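PTS system, IIA component (Enterococcus faecalis, PDB 3BED) probably transfers phosphoryl groups as the IIA subunit of a mannose/sorbose-type sugar phosphotransferase system, and is assembled as a dimer. Local coordinates at residues A[9-14]-A[77-82]; A[96-101]-A[123-128]; A[22-25]-A[31-34]; A[90-95]-A[113-118]. All coordinates share one frame; numbering follows the deposited sequence. Where two conformers were deposited one is given.

Interaction 1 of 4, residues A[9-14]-A[77-82]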
loop_
_atom_site.group_PDB
_atom_site.type_symbol
_atom_site.label_atom_id
_atom_site.label_comp_id
_atom_site.label_asym_id
_atom_site.label_seq_id
_atom_site.Cartn_x
_atom_site.Cartn_y
_atom_site.Cartn_z
ATOM N N ILE A 9 4.642 -2.692 13.710
ATOM C CA ILE A 9 3.277 -3.218 13.690
ATOM C C ILE A 9 2.670 -2.667 12.406
ATOM O O ILE A 9 2.686 -1.453 12.199
ATOM C CB ILE A 9 2.452 -2.744 14.891
ATOM C CG1 ILE A 9 3.130 -3.146 16.222
ATOM C CG2 ILE A 9 1.000 -3.340 14.779
ATOM C CD1 ILE A 9 2.446 -2.627 17.472
ATOM N N LEU A 10 2.089 -3.523 11.587
ATOM C CA LEU A 10 1.329 -3.010 10.409
ATOM C C LEU A 10 -0.132 -3.241 10.686
ATOM O O LEU A 10 -0.509 -4.317 11.117
ATOM C CB LEU A 10 1.742 -3.752 9.109
ATOM C CG LEU A 10 3.243 -3.896 8.771
ATOM C CD1 LEU A 10 3.394 -4.489 7.390
ATOM C CD2 LEU A 10 3.950 -2.561 8.867
HETATM N N MSE A 11 -0.962 -2.235 10.406
HETATM C CA MSE A 11 -2.380 -2.308 10.743
HETATM C C MSE A 11 -3.190 -1.873 9.571
HETATM O O MSE A 11 -2.875 -0.867 8.913
HETATM C CB MSE A 11 -2.729 -1.351 11.908
HETATM C CG MSE A 11 -1.990 -1.643 13.167
HETATM SE SE MSE A 11 -2.701 -0.565 14.655
HETATM C CE MSE A 11 -4.386 -1.295 14.853
ATOM N N SER A 12 -4.283 -2.608 9.337
ATOM C CA SER A 12 -5.156 -2.193 8.231
ATOM C C SER A 12 -6.574 -2.650 8.372
ATOM O O SER A 12 -6.860 -3.571 9.158
ATOM C CB SER A 12 -4.663 -2.739 6.865
ATOM O OG SER A 12 -4.826 -4.149 6.734
ATOM N N HIS A 13 -7.462 -2.026 7.577
ATOM C CA HIS A 13 -8.725 -2.682 7.251
ATOM C C HIS A 13 -8.389 -3.996 6.571
ATOM O O HIS A 13 -7.525 -4.016 5.681
ATOM C CB HIS A 13 -9.528 -1.856 6.236
ATOM C CG HIS A 13 -9.920 -0.502 6.732
ATOM N ND1 HIS A 13 -9.012 0.536 6.852
ATOM C CD2 HIS A 13 -11.112 -0.017 7.162
ATOM C CE1 HIS A 13 -9.643 1.617 7.288
ATOM N NE2 HIS A 13 -10.917 1.311 7.487
ATOM N N GLY A 14 -9.064 -5.085 6.966
ATOM C CA GLY A 14 -8.911 -6.355 6.273
ATOM C C GLY A 14 -7.453 -6.840 6.361
ATOM O O GLY A 14 -6.742 -6.589 7.358
ATOM N N ASN A 77 -6.972 5.320 13.901
ATOM C CA ASN A 77 -7.436 5.996 15.129
ATOM C C ASN A 77 -7.074 5.206 16.396
ATOM O O ASN A 77 -6.698 5.752 17.422
ATOM C CB ASN A 77 -8.957 6.171 15.082
ATOM C CG ASN A 77 -9.406 7.085 13.943
ATOM O OD1 ASN A 77 -8.635 7.927 13.455
ATOM N ND2 ASN A 77 -10.679 6.957 13.558
ATOM N N VAL A 78 -7.193 3.902 16.295
ATOM C CA VAL A 78 -6.903 3.034 17.433
ATOM C C VAL A 78 -5.404 3.114 17.799
ATOM O O VAL A 78 -5.069 3.183 18.969
ATOM C CB VAL A 78 -7.326 1.640 17.101
ATOM C CG1 VAL A 78 -6.666 0.572 18.039
ATOM C CG2 VAL A 78 -8.826 1.565 17.125
ATOM N N ALA A 79 -4.538 3.144 16.776
ATOM C CA ALA A 79 -3.087 3.305 16.971
ATOM C C ALA A 79 -2.825 4.654 17.629
ATOM O O ALA A 79 -2.095 4.731 18.630
ATOM C CB ALA A 79 -2.328 3.185 15.626
HETATM N N MSE A 80 -3.436 5.722 17.095
HETATM C CA MSE A 80 -3.287 7.058 17.657
HETATM C C MSE A 80 -3.692 7.099 19.142
HETATM O O MSE A 80 -3.025 7.736 19.966
HETATM C CB MSE A 80 -4.144 8.056 16.879
HETATM C CG MSE A 80 -3.899 9.469 17.323
HETATM SE SE MSE A 80 -5.006 10.700 16.321
HETATM C CE MSE A 80 -6.782 9.871 16.632
HETATM N N MSE A 81 -4.807 6.430 19.469
HETATM C CA MSE A 81 -5.325 6.452 20.847
HETATM C C MSE A 81 -4.318 5.739 21.790
HETATM O O MSE A 81 -4.138 6.111 22.947
HETATM C CB MSE A 81 -6.687 5.750 20.939
HETATM C CG MSE A 81 -7.847 6.590 20.366
HETATM SE SE MSE A 81 -9.547 5.646 20.616
HETATM C CE MSE A 81 -9.874 5.256 18.747
ATOM N N ALA A 82 -3.654 4.712 21.282
ATOM C CA ALA A 82 -2.670 3.970 22.076
ATOM C C ALA A 82 -1.458 4.833 22.433
ATOM O O ALA A 82 -0.789 4.618 23.472
ATOM C CB ALA A 82 -2.284 2.672 21.335
#

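Interaction 2 of 4, residues A[96-101]-A[123-128]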
loop_
_atom_site.group_PDB
_atom_site.type_symbol
_atom_site.label_atom_id
_atom_site.label_comp_id
_atom_site.label_asym_id
_atom_site.label_seq_id
_atom_site.Cartn_x
_atom_site.Cartn_y
_atom_site.Cartn_z
ATOM N N ASN A 96 2.553 1.887 2.215
ATOM C CA ASN A 96 2.774 1.307 0.916
ATOM C C ASN A 96 4.009 0.407 1.024
ATOM O O ASN A 96 4.677 0.342 2.094
ATOM C CB ASN A 96 2.899 2.349 -0.214
ATOM C CG ASN A 96 3.908 3.429 0.106
ATOM O OD1 ASN A 96 4.852 3.209 0.900
ATOM N ND2 ASN A 96 3.707 4.644 -0.519
ATOM N N LEU A 97 4.252 -0.346 -0.033
ATOM C CA LEU A 97 5.288 -1.382 0.068
ATOM C C LEU A 97 6.668 -0.774 0.308
ATOM O O LEU A 97 7.479 -1.367 1.031
ATOM C CB LEU A 97 5.301 -2.235 -1.200
ATOM C CG LEU A 97 6.190 -3.502 -1.126
ATOM C CD1 LEU A 97 5.892 -4.405 0.089
ATOM C CD2 LEU A 97 5.985 -4.298 -2.391
ATOM N N ALA A 98 6.965 0.372 -0.304
ATOM C CA ALA A 98 8.278 0.925 -0.099
ATOM C C ALA A 98 8.504 1.216 1.383
ATOM O O ALA A 98 9.623 1.050 1.899
ATOM C CB ALA A 98 8.437 2.208 -0.929
HETATM N N MSE A 99 7.461 1.698 2.054
HETATM C CA MSE A 99 7.605 2.023 3.469
HETATM C C MSE A 99 7.899 0.779 4.275
HETATM O O MSE A 99 8.746 0.809 5.198
HETATM C CB MSE A 99 6.347 2.717 3.996
HETATM C CG MSE A 99 6.190 4.105 3.539
HETATM SE SE MSE A 99 4.321 4.636 3.881
HETATM C CE MSE A 99 4.286 3.682 5.668
ATOM N N ALA A 100 7.220 -0.318 3.944
ATOM C CA ALA A 100 7.392 -1.560 4.696
ATOM C C ALA A 100 8.779 -2.144 4.477
ATOM O O ALA A 100 9.409 -2.629 5.439
ATOM C CB ALA A 100 6.324 -2.570 4.298
ATOM N N ILE A 101 9.241 -2.144 3.216
ATOM C CA ILE A 101 10.622 -2.605 2.919
ATOM C C ILE A 101 11.664 -1.785 3.670
ATOM O O ILE A 101 12.581 -2.360 4.301
ATOM C CB ILE A 101 10.896 -2.548 1.366
ATOM C CG1 ILE A 101 10.046 -3.666 0.716
ATOM C CG2 ILE A 101 12.442 -2.465 1.062
ATOM C CD1 ILE A 101 9.992 -3.351 -0.837
ATOM N N GLN A 123 6.187 8.931 0.853
ATOM C CA GLN A 123 5.798 9.996 -0.079
ATOM C C GLN A 123 6.560 9.893 -1.368
ATOM O O GLN A 123 5.960 9.981 -2.447
ATOM C CB GLN A 123 5.992 11.411 0.520
ATOM C CG GLN A 123 5.112 11.604 1.744
ATOM C CD GLN A 123 5.487 12.802 2.580
ATOM O OE1 GLN A 123 6.451 13.510 2.280
ATOM N NE2 GLN A 123 4.710 13.057 3.633
ATOM N N SER A 124 7.864 9.652 -1.278
ATOM C CA SER A 124 8.709 9.560 -2.487
ATOM C C SER A 124 8.369 8.361 -3.339
ATOM O O SER A 124 8.667 8.316 -4.552
ATOM C CB SER A 124 10.199 9.511 -2.139
ATOM O OG SER A 124 10.610 10.733 -1.554
ATOM N N ALA A 125 7.772 7.356 -2.683
ATOM C CA ALA A 125 7.402 6.117 -3.371
ATOM C C ALA A 125 6.243 6.279 -4.366
ATOM O O ALA A 125 5.968 5.384 -5.174
ATOM C CB ALA A 125 7.007 5.065 -2.345
ATOM N N VAL A 126 5.477 7.338 -4.193
ATOM C CA VAL A 126 4.263 7.524 -4.984
ATOM C C VAL A 126 4.631 8.433 -6.158
ATOM O O VAL A 126 4.918 9.632 -5.987
ATOM C CB VAL A 126 3.118 8.160 -4.165
ATOM C CG1 VAL A 126 1.933 8.481 -5.079
ATOM C CG2 VAL A 126 2.710 7.246 -2.931
ATOM N N THR A 127 4.658 7.854 -7.359
ATOM C CA THR A 127 5.007 8.613 -8.563
ATOM C C THR A 127 4.306 8.038 -9.772
ATOM O O THR A 127 3.947 6.875 -9.794
ATOM C CB THR A 127 6.548 8.586 -8.854
ATOM O OG1 THR A 127 6.892 9.569 -9.831
ATOM C CG2 THR A 127 6.960 7.258 -9.412
ATOM N N THR A 128 4.111 8.894 -10.783
ATOM C CA THR A 128 3.662 8.413 -12.090
ATOM C C THR A 128 4.871 7.812 -12.823
ATOM O O THR A 128 5.939 8.410 -12.863
ATOM C CB THR A 128 2.965 9.534 -12.897
ATOM O OG1 THR A 128 1.828 9.987 -12.165
ATOM C CG2 THR A 128 2.446 9.015 -14.267
#

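Interaction 3 of 4, residues A[22-25]-A[31-34]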
loop_
_atom_site.group_PDB
_atom_site.type_symbol
_atom_site.label_atom_id
_atom_site.label_comp_id
_atom_site.label_asym_id
_atom_site.label_seq_id
_atom_site.Cartn_x
_atom_site.Cartn_y
_atom_site.Cartn_z
ATOM N N ALA A 22 3.915 -10.038 4.110
ATOM C CA ALA A 22 4.311 -11.249 3.343
ATOM C C ALA A 22 5.113 -10.866 2.114
ATOM O O ALA A 22 6.165 -11.435 1.859
ATOM C CB ALA A 22 3.087 -12.051 2.952
ATOM N N SER A 23 4.640 -9.867 1.395
ATOM C CA SER A 23 5.353 -9.366 0.209
ATOM C C SER A 23 6.736 -8.794 0.573
ATOM O O SER A 23 7.727 -8.984 -0.134
ATOM C CB SER A 23 4.497 -8.323 -0.502
ATOM O OG SER A 23 3.317 -8.937 -1.032
ATOM N N THR A 24 6.791 -8.040 1.672
ATOM C CA THR A 24 8.061 -7.489 2.168
ATOM C C THR A 24 9.050 -8.606 2.449
ATOM O O THR A 24 10.213 -8.497 2.125
ATOM C CB THR A 24 7.826 -6.676 3.483
ATOM O OG1 THR A 24 6.954 -5.581 3.199
ATOM C CG2 THR A 24 9.128 -6.138 4.041
ATOM N N GLN A 25 8.578 -9.673 3.103
ATOM C CA GLN A 25 9.525 -10.735 3.456
ATOM C C GLN A 25 10.087 -11.387 2.173
ATOM O O GLN A 25 11.245 -11.798 2.122
ATOM C CB GLN A 25 8.814 -11.772 4.361
ATOM C CG GLN A 25 8.623 -11.241 5.790
ATOM C CD GLN A 25 7.554 -11.995 6.555
ATOM O OE1 GLN A 25 6.734 -12.709 5.964
ATOM N NE2 GLN A 25 7.571 -11.863 7.875
ATOM N N LEU A 31 14.140 -11.804 7.699
ATOM C CA LEU A 31 14.342 -10.928 8.855
ATOM C C LEU A 31 13.286 -9.829 8.951
ATOM O O LEU A 31 13.191 -9.161 9.990
ATOM C CB LEU A 31 15.803 -10.389 8.952
ATOM C CG LEU A 31 16.893 -11.450 9.303
ATOM C CD1 LEU A 31 18.302 -10.899 9.162
ATOM C CD2 LEU A 31 16.731 -12.140 10.670
ATOM N N ALA A 32 12.492 -9.632 7.890
ATOM C CA ALA A 32 11.403 -8.643 7.948
ATOM C C ALA A 32 10.352 -9.163 8.896
ATOM O O ALA A 32 9.794 -10.235 8.689
ATOM C CB ALA A 32 10.811 -8.399 6.561
ATOM N N ASP A 33 10.121 -8.422 9.975
ATOM C CA ASP A 33 9.203 -8.876 11.001
ATOM C C ASP A 33 8.341 -7.735 11.514
ATOM O O ASP A 33 8.826 -6.605 11.727
ATOM C CB ASP A 33 9.951 -9.538 12.159
ATOM C CG ASP A 33 9.043 -10.417 12.995
ATOM O OD1 ASP A 33 7.945 -10.827 12.506
ATOM O OD2 ASP A 33 9.422 -10.692 14.157
ATOM N N ALA A 34 7.066 -8.037 11.703
ATOM C CA ALA A 34 6.128 -7.063 12.251
ATOM C C ALA A 34 4.967 -7.812 12.819
ATOM O O ALA A 34 4.624 -8.918 12.335
ATOM C CB ALA A 34 5.650 -6.053 11.175
#

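Interaction 4 of 4, residues A[90-95]-A[113-118]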
loop_
_atom_site.group_PDB
_atom_site.type_symbol
_atom_site.label_atom_id
_atom_site.label_comp_id
_atom_site.label_asym_id
_atom_site.label_seq_id
_atom_site.Cartn_x
_atom_site.Cartn_y
_atom_site.Cartn_z
ATOM N N ARG A 90 4.988 5.386 18.023
ATOM C CA ARG A 90 4.651 6.377 17.006
ATOM C C ARG A 90 3.810 5.705 15.916
ATOM O O ARG A 90 3.781 4.471 15.822
ATOM C CB ARG A 90 5.906 7.025 16.395
ATOM C CG ARG A 90 6.896 7.641 17.429
ATOM C CD ARG A 90 6.402 9.010 17.965
ATOM N NE ARG A 90 7.349 9.573 18.929
ATOM C CZ ARG A 90 7.514 9.175 20.195
ATOM N NH1 ARG A 90 6.737 8.241 20.748
ATOM N NH2 ARG A 90 8.481 9.754 20.929
ATOM N N VAL A 91 3.183 6.535 15.086
ATOM C CA VAL A 91 2.264 6.067 14.051
ATOM C C VAL A 91 2.512 6.846 12.782
ATOM O O VAL A 91 2.570 8.068 12.807
ATOM C CB VAL A 91 0.789 6.290 14.477
ATOM C CG1 VAL A 91 -0.178 5.808 13.379
ATOM C CG2 VAL A 91 0.482 5.564 15.816
ATOM N N VAL A 92 2.668 6.120 11.666
ATOM C CA VAL A 92 2.697 6.712 10.334
ATOM C C VAL A 92 1.567 6.082 9.515
ATOM O O VAL A 92 1.412 4.847 9.495
ATOM C CB VAL A 92 4.045 6.450 9.643
ATOM C CG1 VAL A 92 4.081 7.064 8.250
ATOM C CG2 VAL A 92 5.202 7.003 10.522
ATOM N N ALA A 93 0.803 6.939 8.841
ATOM C CA ALA A 93 -0.302 6.448 7.982
ATOM C C ALA A 93 0.122 6.458 6.507
ATOM O O ALA A 93 1.135 7.085 6.167
ATOM C CB ALA A 93 -1.552 7.346 8.168
ATOM N N GLY A 94 -0.650 5.763 5.646
ATOM C CA GLY A 94 -0.399 5.751 4.216
ATOM C C GLY A 94 0.449 4.564 3.764
ATOM O O GLY A 94 1.055 4.625 2.701
ATOM N N LEU A 95 0.451 3.465 4.539
ATOM C CA LEU A 95 1.310 2.305 4.241
ATOM C C LEU A 95 1.340 1.932 2.781
ATOM O O LEU A 95 0.293 1.682 2.186
ATOM C CB LEU A 95 0.745 1.090 4.998
ATOM C CG LEU A 95 1.363 -0.297 4.828
ATOM C CD1 LEU A 95 2.840 -0.321 5.194
ATOM C CD2 LEU A 95 0.574 -1.378 5.661
ATOM N N GLU A 113 13.033 9.518 14.546
ATOM C CA GLU A 113 13.850 9.566 13.337
ATOM C C GLU A 113 13.318 8.563 12.329
ATOM O O GLU A 113 13.220 8.864 11.143
ATOM C CB GLU A 113 15.299 9.229 13.636
ATOM C CG GLU A 113 16.166 9.288 12.391
ATOM C CD GLU A 113 17.625 9.299 12.724
ATOM O OE1 GLU A 113 17.956 9.855 13.800
ATOM O OE2 GLU A 113 18.431 8.767 11.928
ATOM N N LEU A 114 12.958 7.383 12.836
ATOM C CA LEU A 114 12.446 6.325 11.970
ATOM C C LEU A 114 11.098 6.738 11.354
ATOM O O LEU A 114 10.921 6.589 10.144
ATOM C CB LEU A 114 12.306 5.031 12.749
ATOM C CG LEU A 114 11.755 3.897 11.901
ATOM C CD1 LEU A 114 12.688 3.583 10.721
ATOM C CD2 LEU A 114 11.494 2.693 12.749
ATOM N N ALA A 115 10.168 7.293 12.147
ATOM C CA ALA A 115 8.915 7.803 11.558
ATOM C C ALA A 115 9.131 8.884 10.476
ATOM O O ALA A 115 8.478 8.890 9.422
ATOM C CB ALA A 115 7.960 8.295 12.665
ATOM N N ALA A 116 10.067 9.795 10.725
ATOM C CA ALA A 116 10.307 10.848 9.762
ATOM C C ALA A 116 10.874 10.259 8.456
ATOM O O ALA A 116 10.454 10.631 7.363
ATOM C CB ALA A 116 11.253 11.922 10.350
ATOM N N TYR A 117 11.819 9.324 8.593
ATOM C CA TYR A 117 12.419 8.657 7.444
ATOM C C TYR A 117 11.346 7.923 6.609
ATOM O O TYR A 117 11.294 8.075 5.382
ATOM C CB TYR A 117 13.484 7.665 7.932
ATOM C CG TYR A 117 14.078 6.855 6.818
ATOM C CD1 TYR A 117 14.813 7.482 5.792
ATOM C CD2 TYR A 117 13.883 5.469 6.768
ATOM C CE1 TYR A 117 15.362 6.741 4.759
ATOM C CE2 TYR A 117 14.428 4.716 5.730
ATOM C CZ TYR A 117 15.174 5.365 4.739
ATOM O OH TYR A 117 15.690 4.604 3.698
ATOM N N LEU A 118 10.480 7.158 7.282
ATOM C CA LEU A 118 9.490 6.348 6.561
ATOM C C LEU A 118 8.395 7.201 5.958
ATOM O O LEU A 118 7.802 6.840 4.950
ATOM C CB LEU A 118 8.875 5.302 7.494
ATOM C CG LEU A 118 9.878 4.230 7.973
ATOM C CD1 LEU A 118 9.146 3.322 8.894
ATOM C CD2 LEU A 118 10.567 3.441 6.875
#

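Interaction 1 of 4, residues A[9-14]-A[77-82]
M11, a selenomethionine, meets the helical pair V78 and A79 with the far end of its side chain. Its selenium lies against one methyl group, SE of M11 being 3.9 Å from CB of A79, while the terminal methyl carries on to the next side chain, with CE of M11 4.3 Å from CG1 of V78. CG of M11 sits beside the backbone N and anti to the carbonyl carbon, and the chain runs straight through CG before bending at the selenium (chi3 67°); that last bend carries CE over to V78. The long side chain covers the distance between the backbones, the CA atoms of M11 and A79 being 8.4 Å apart. The case illustrates how a layered alpha/beta fold is filled: strand 7-13 is an inner strand of a parallel sheet, and helix 74-82 covers one face of it. V66 of the neighbouring strand 64-68 touches both M11 and A79, V37 flanks M11 from strand 35-39 on the other side of strand 7-13, and a backbone hydrogen bond with L67 holds M11 in the sheet. Beyond M11 the strand end is pinned by polar bonds. OG of S12 donates to O of H13 at 2.9 Å, approaching from well above the carbonyl plane. The same OG also bonds N of A17, while H13 is held through its N by OD2 of D69 and through its O by OG of S23 of the second subunit.

Interaction 2 of 4, residues A[96-101]-A[123-128]
In N96, chi1 of 51° sets CG between the backbone N and the carbonyl carbon, and chi2 of 25° then turns OD1 back to the start of its own helix and ND2 toward A125 and V126. On V126 the torsion puts CG1 anti to the backbone N, and CG2 is the branch that meets the amide: ND2 of N96 is 3.7 Å from CG2 of V126 and 3.8 Å from CB of A125. Next to this A98 and A125 touch methyl to methyl, CB to CB at 3.5 Å, tighter than ordinary van der Waals contact. N96 is the N-cap of helix 97-105, its OD1 accepting from N of M99 at 3.2 Å with an N-H...O angle of 151°. The contact joins the first turn of that helix to the place where helix 111-124 gives way to the arm that pairs, through T127 and T128, with a strand of the second subunit. ND2 of N96 bonds O of G122 and, across the interface, O of G94 of the second subunit. One buried amide thus caps a helix with its oxygen while its nitrogen ties helix 111-124 to the partner chain.

Interaction 3 of 4, residues A[22-25]-A[31-34]
Q25 and T24 close from neighbouring positions on A32, at the turn from helix 16-28 into strand 35-39. That turn belongs to a beta-alpha-beta crossover, in which strands 7-13 and 35-39 lie side by side and parallel, with the helix joining them. The two helical side chains address A32 differently. Q25 lies along it: its chain extends beyond CG, with CG 3.7 Å from CB of A32, and its carboxamide reaches past the methyl to the backbone. There NE2 of Q25 donates to O of A32 at 2.9 Å, in a nearly straight bond of 164°. The oxygen lies almost in the amide plane of Q25, but NE2 is itself tilted 26° from the plane of the accepting carbonyl, so the two flat groups are not coplanar. T24 comes with its methyl instead. In the conformer described, chi1 of -62° puts OG1 beside the backbone N and CG2 anti to it, and CG2 of T24 touches CB of A32 at 3.8 Å. OG1 in this conformer bonds O of T20 one turn earlier in the helix, while the methyl does the packing. Helix 97-105 completes this patch, L97, A100 and A104 packing on T24 and A104 also on A32. Further along the turn, A34 packs on L8 and L10 of strand 7-13, where the chain rejoins the sheet. Q25 thus grips A32 twice, by polar end and by aliphatic stem, and the stem comes close to the bonded oxygen as well, with CG of Q25 3.3 Å from O of A32.

Interaction 4 of 4, residues A[90-95]-A[113-118]
Strand 89-93 and helix 111-124 run in broadly the same direction here, approaching most closely at V92 and A115, whose CA atoms are 6.4 Å apart. At this point the helix presents the methyl of A115. V92 has CG1 anti to its backbone N and CG2 anti to its carbonyl carbon, and it is CG2 that does the touching: it lies 3.7 Å from CB of A115 and 3.9 Å from CA of A115, so the branch rests against the helix backbone as well as the methyl. R90, two residues earlier on the same face of the strand, adds a looser touch with its stem, CB of R90 being 4.4 Å from CB of A115. Its guanidinium group works elsewhere: NE forms a salt bridge with OD1 of D112 at the helix start, and NH1 bonds O of P87. L65 of strand 64-68 packs on V92, L114 and L118, while V91 faces the other way, to C76 and A79 of helix 74-82, so the strand is covered on both faces, as in a layered alpha/beta fold. V92 and A93 also pair in an antiparallel ladder with a strand of the second subunit, whose T128 packs on both V92 and A115. The helix thus meets the strand through apolar carbon, the methyl of A115 against a valine branch, while the charge of R90 is probably balanced by D112, beside the apolar patch.

Along the chain, interaction 3 falls wholly within the span bridged by interaction 1, which closes before interactions 2 and 4 open; the segments of these last two alternate. Interactions 1 and 4 lie about 13 Å apart between centres and reach the same parallel sheet, meeting between helix 74-82 and strand 89-93. Interactions 2 and 4, about 12 Å apart, share helix 111-124 and touch where helix 97-105 follows strand 89-93. Interaction 3 joins interaction 2 where helices 16-28 and 97-105 pack together, about 16 Å between centres. Interactions 1 and 4 pack helices on the sheet, while 2 and 3 join helices to the turns after them; the parts near 2 and 4 also take part in the subunit interface.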